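Long-range contact in taurocyamine kinase (Schistosoma mansoni, PDB 4WOE), which catalyses the reversible, magnesium-dependent transfer of phosphate between ATP and taurocyamine, giving N-phosphotaurocyamine and ADP: residues 417-422 / 552-557. The protein carries 4 engineered substitutions. Sequence-based numbering, arbitrary orientation.
Sequences AYNNRS and DPVLRD. With 3S5 (Taurocyamine), chain F.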
ATOM      1  N   ALA A 417     -12.936   1.833  -9.109  1.00 20.18           N
ATOM      2  CA  ALA A 417     -13.458   2.635  -8.015  1.00 20.62           C
ATOM      3  C   ALA A 417     -12.314   3.274  -7.230  1.00 22.81           C
ATOM      4  O   ALA A 417     -12.444   4.385  -6.732  1.00 24.77           O
ATOM      5  CB  ALA A 417     -14.335   1.785  -7.092  1.00 20.02           C
ATOM      6  N   TYR A 418     -11.196   2.566  -7.116  1.00 18.30           N
ATOM      7  CA  TYR A 418     -10.072   3.065  -6.337  1.00 21.72           C
ATOM      8  C   TYR A 418      -8.995   3.708  -7.205  1.00 21.05           C
ATOM      9  O   TYR A 418      -8.112   4.377  -6.695  1.00 24.38           O
ATOM     10  CB  TYR A 418      -9.460   1.943  -5.506  1.00 18.63           C
ATOM     11  CG  TYR A 418     -10.275   1.562  -4.295  1.00 22.48           C
ATOM     12  CD1 TYR A 418     -10.304   2.387  -3.161  1.00 20.13           C
ATOM     13  CD2 TYR A 418     -11.015   0.378  -4.272  1.00 15.09           C
ATOM     14  CE1 TYR A 418     -11.053   2.047  -2.038  1.00 17.14           C
ATOM     15  CE2 TYR A 418     -11.765   0.033  -3.164  1.00 18.27           C
ATOM     16  CZ  TYR A 418     -11.781   0.868  -2.044  1.00 18.03           C
ATOM     17  OH  TYR A 418     -12.507   0.505  -0.936  1.00 14.67           O
ATOM     18  N   ASN A 419      -9.071   3.498  -8.514  1.00 25.57           N
ATOM     19  CA  ASN A 419      -8.161   4.146  -9.459  1.00 23.58           C
ATOM     20  C   ASN A 419      -8.939   4.753 -10.616  1.00 22.93           C
ATOM     21  O   ASN A 419      -8.986   4.181 -11.702  1.00 22.34           O
ATOM     22  CB  ASN A 419      -7.136   3.154 -10.000  1.00 19.20           C
ATOM     23  CG  ASN A 419      -6.351   2.479  -8.908  1.00 22.72           C
ATOM     24  OD1 ASN A 419      -5.269   2.935  -8.554  1.00 23.92           O
ATOM     25  ND2 ASN A 419      -6.891   1.379  -8.360  1.00 20.47           N
ATOM     26  N   ASN A 420      -9.524   5.924 -10.378  1.00 25.62           N
ATOM     27  CA  ASN A 420     -10.479   6.542 -11.303  1.00 27.51           C
ATOM     28  C   ASN A 420      -9.915   6.894 -12.689  1.00 29.65           C
ATOM     29  O   ASN A 420     -10.678   7.161 -13.622  1.00 30.19           O
ATOM     30  CB  ASN A 420     -11.079   7.802 -10.655  1.00 28.24           C
ATOM     31  CG  ASN A 420     -11.887   7.491  -9.381  1.00 28.00           C
ATOM     32  OD1 ASN A 420     -12.290   6.346  -9.140  1.00 25.04           O
ATOM     33  ND2 ASN A 420     -12.131   8.514  -8.578  1.00 25.62           N
ATOM     34  N   ARG A 421      -8.594   6.879 -12.841  1.00 27.76           N
ATOM     35  CA  ARG A 421      -8.007   7.132 -14.162  1.00 31.98           C
ATOM     36  C   ARG A 421      -7.990   5.868 -15.028  1.00 31.00           C
ATOM     37  O   ARG A 421      -7.965   5.962 -16.257  1.00 28.81           O
ATOM     38  CB  ARG A 421      -6.600   7.708 -14.022  1.00 33.75           C
ATOM     39  CG  ARG A 421      -6.577   9.122 -13.428  1.00 32.97           C
ATOM     40  CD  ARG A 421      -5.156   9.649 -13.354  1.00 48.67           C
ATOM     41  NE  ARG A 421      -5.057  10.959 -12.711  1.00 58.97           N
ATOM     42  CZ  ARG A 421      -3.915  11.631 -12.560  1.00 57.99           C
ATOM     43  NH1 ARG A 421      -2.774  11.113 -13.004  1.00 54.77           N
ATOM     44  NH2 ARG A 421      -3.908  12.821 -11.968  1.00 47.75           N
ATOM     45  N   SER A 422      -8.006   4.699 -14.381  1.00 27.38           N
ATOM     46  CA  SER A 422      -8.212   3.409 -15.052  1.00 24.13           C
ATOM     47  C   SER A 422      -9.561   3.339 -15.768  1.00 27.11           C
ATOM     48  O   SER A 422     -10.569   3.837 -15.262  1.00 26.05           O
ATOM     49  CB  SER A 422      -8.098   2.271 -14.030  1.00 26.80           C
ATOM     50  OG  SER A 422      -8.964   1.198 -14.332  1.00 26.78           O
ATOM     51  N   ASP A 552       1.760  -2.213  -9.516  1.00 20.51           N
ATOM     52  CA  ASP A 552       0.686  -1.537 -10.240  1.00 22.93           C
ATOM     53  C   ASP A 552      -0.549  -1.447  -9.347  1.00 19.44           C
ATOM     54  O   ASP A 552      -1.128  -2.469  -8.996  1.00 20.88           O
ATOM     55  CB  ASP A 552       0.354  -2.272 -11.551  1.00 21.37           C
ATOM     56  CG  ASP A 552      -0.874  -1.688 -12.254  1.00 22.52           C
ATOM     57  OD1 ASP A 552      -1.188  -0.516 -12.013  1.00 20.65           O
ATOM     58  OD2 ASP A 552      -1.524  -2.391 -13.053  1.00 28.63           O
ATOM     59  N   PRO A 553      -0.952  -0.225  -8.968  1.00 22.56           N
ATOM     60  CA  PRO A 553      -2.056  -0.112  -7.998  1.00 21.19           C
ATOM     61  C   PRO A 553      -3.391  -0.600  -8.575  1.00 19.17           C
ATOM     62  O   PRO A 553      -4.230  -1.150  -7.866  1.00 21.78           O
ATOM     63  CB  PRO A 553      -2.110   1.392  -7.689  1.00 18.74           C
ATOM     64  CG  PRO A 553      -1.500   2.048  -8.907  1.00 21.94           C
ATOM     65  CD  PRO A 553      -0.446   1.093  -9.409  1.00 19.52           C
ATOM     66  N   VAL A 554      -3.577  -0.389  -9.865  1.00 21.45           N
ATOM     67  CA  VAL A 554      -4.786  -0.819 -10.537  1.00 18.97           C
ATOM     68  C   VAL A 554      -4.956  -2.340 -10.482  1.00 19.40           C
ATOM     69  O   VAL A 554      -6.030  -2.838 -10.152  1.00 17.59           O
ATOM     70  CB  VAL A 554      -4.777  -0.355 -11.980  1.00 19.14           C
ATOM     71  CG1 VAL A 554      -6.077  -0.744 -12.673  1.00 19.91           C
ATOM     72  CG2 VAL A 554      -4.538   1.151 -12.028  1.00 17.23           C
ATOM     73  N   LEU A 555      -3.899  -3.084 -10.786  1.00 20.59           N
ATOM     74  CA  LEU A 555      -3.982  -4.539 -10.699  1.00 19.52           C
ATOM     75  C   LEU A 555      -4.065  -4.996  -9.236  1.00 18.70           C
ATOM     76  O   LEU A 555      -4.735  -5.988  -8.924  1.00 16.37           O
ATOM     77  CB  LEU A 555      -2.789  -5.189 -11.408  1.00 16.94           C
ATOM     78  CG  LEU A 555      -2.659  -6.716 -11.314  1.00 21.13           C
ATOM     79  CD1 LEU A 555      -3.952  -7.447 -11.736  1.00 13.02           C
ATOM     80  CD2 LEU A 555      -1.447  -7.204 -12.128  1.00 22.31           C
ATOM     81  N   ARG A 556      -3.385  -4.264  -8.349  1.00 16.79           N
ATOM     82  CA  ARG A 556      -3.398  -4.550  -6.918  1.00 19.44           C
ATOM     83  C   ARG A 556      -4.813  -4.450  -6.341  1.00 15.98           C
ATOM     84  O   ARG A 556      -5.262  -5.337  -5.629  1.00 13.79           O
ATOM     85  CB  ARG A 556      -2.471  -3.592  -6.161  1.00 20.84           C
ATOM     86  CG  ARG A 556      -2.410  -3.858  -4.664  1.00 18.63           C
ATOM     87  CD  ARG A 556      -2.022  -2.596  -3.908  1.00 21.95           C
ATOM     88  NE  ARG A 556      -2.937  -1.496  -4.197  1.00 23.56           N
ATOM     89  CZ  ARG A 556      -2.729  -0.236  -3.824  1.00 26.93           C
ATOM     90  NH1 ARG A 556      -1.624   0.074  -3.150  1.00 30.83           N
ATOM     91  NH2 ARG A 556      -3.614   0.713  -4.129  1.00 19.26           N
ATOM     92  N   ASP A 557      -5.512  -3.373  -6.669  1.00 13.76           N
ATOM     93  CA  ASP A 557      -6.856  -3.172  -6.140  1.00 18.14           C
ATOM     94  C   ASP A 557      -7.906  -4.068  -6.818  1.00 20.99           C
ATOM     95  O   ASP A 557      -9.054  -4.143  -6.352  1.00 18.62           O
ATOM     96  CB  ASP A 557      -7.260  -1.700  -6.264  1.00 18.84           C
ATOM     97  CG  ASP A 557      -6.431  -0.789  -5.359  1.00 20.89           C
ATOM     98  OD1 ASP A 557      -5.834  -1.296  -4.379  1.00 18.63           O
ATOM     99  OD2 ASP A 557      -6.388   0.432  -5.622  1.00 19.40           O
TER
HETATM  100  N01 3S5 F 804      -5.880  -4.760 -18.846  1.00 23.80           N
HETATM  101  C02 3S5 F 804      -4.949  -3.883 -18.644  1.00 25.81           C
HETATM  102  N03 3S5 F 804      -3.789  -4.263 -18.181  1.00 22.12           N
HETATM  103  N04 3S5 F 804      -5.173  -2.559 -18.915  1.00 25.33           N
HETATM  104  C05 3S5 F 804      -6.419  -2.029 -19.429  1.00 23.30           C
HETATM  105  C06 3S5 F 804      -6.378  -0.485 -19.373  1.00 28.26           C
HETATM  106  S07 3S5 F 804      -6.703   0.140 -17.750  1.00 31.68           S
HETATM  107  O08 3S5 F 804      -7.972  -0.514 -17.232  1.00 27.29           O
HETATM  108  O09 3S5 F 804      -5.570  -0.200 -16.805  1.00 29.83           O
HETATM  109  O10 3S5 F 804      -6.872   1.645 -17.758  1.00 30.08           O
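N419 meets V554 and D557, and S422 meets V554, where the phosphagen kinase N-terminal domain touches the catalytic domain in the second repeat. Residues 419-422 form a type I beta turn just after helix 409-418, closed by S422 N to N419 O (2.9 Å). A short helix begins at P553. D552 is its N-cap, and its carboxylate accepts from V554 N and, weakly, from L555 N.

One hydrogen bond crosses the contact: N419 ND2 donates to D557 OD2 (2.9 Å, 145°). It arrives on the anti side of the carboxylate, 20° out of its plane. The N419 side chain has CG anti to its carbonyl carbon (chi1 -56°), and its amide reaches D557 across the contact at about a right angle to the D557 side chain. ND2 also donates to N415 O.

D557 is gripped side-on by R556. R556 NE meets D557 OD1 and R556 NH2 meets D557 OD2 on the syn side. OD2 thus takes two donors from one face, which probably favours a charged carboxylate. R556 NH1 pairs with E295 of the first repeat.

Van der Waals contacts flank these bonds. V554 CG2 packs on N419 CG (3.8 Å), and P553 CB lies 3.6 Å from N419 OD1. The taurocyamine sulfonate lies beside S422, its O10 3.5 Å from S422 CA. S422 OG bonds to N415 OD1 and rests 3.9 Å from V554 CG1.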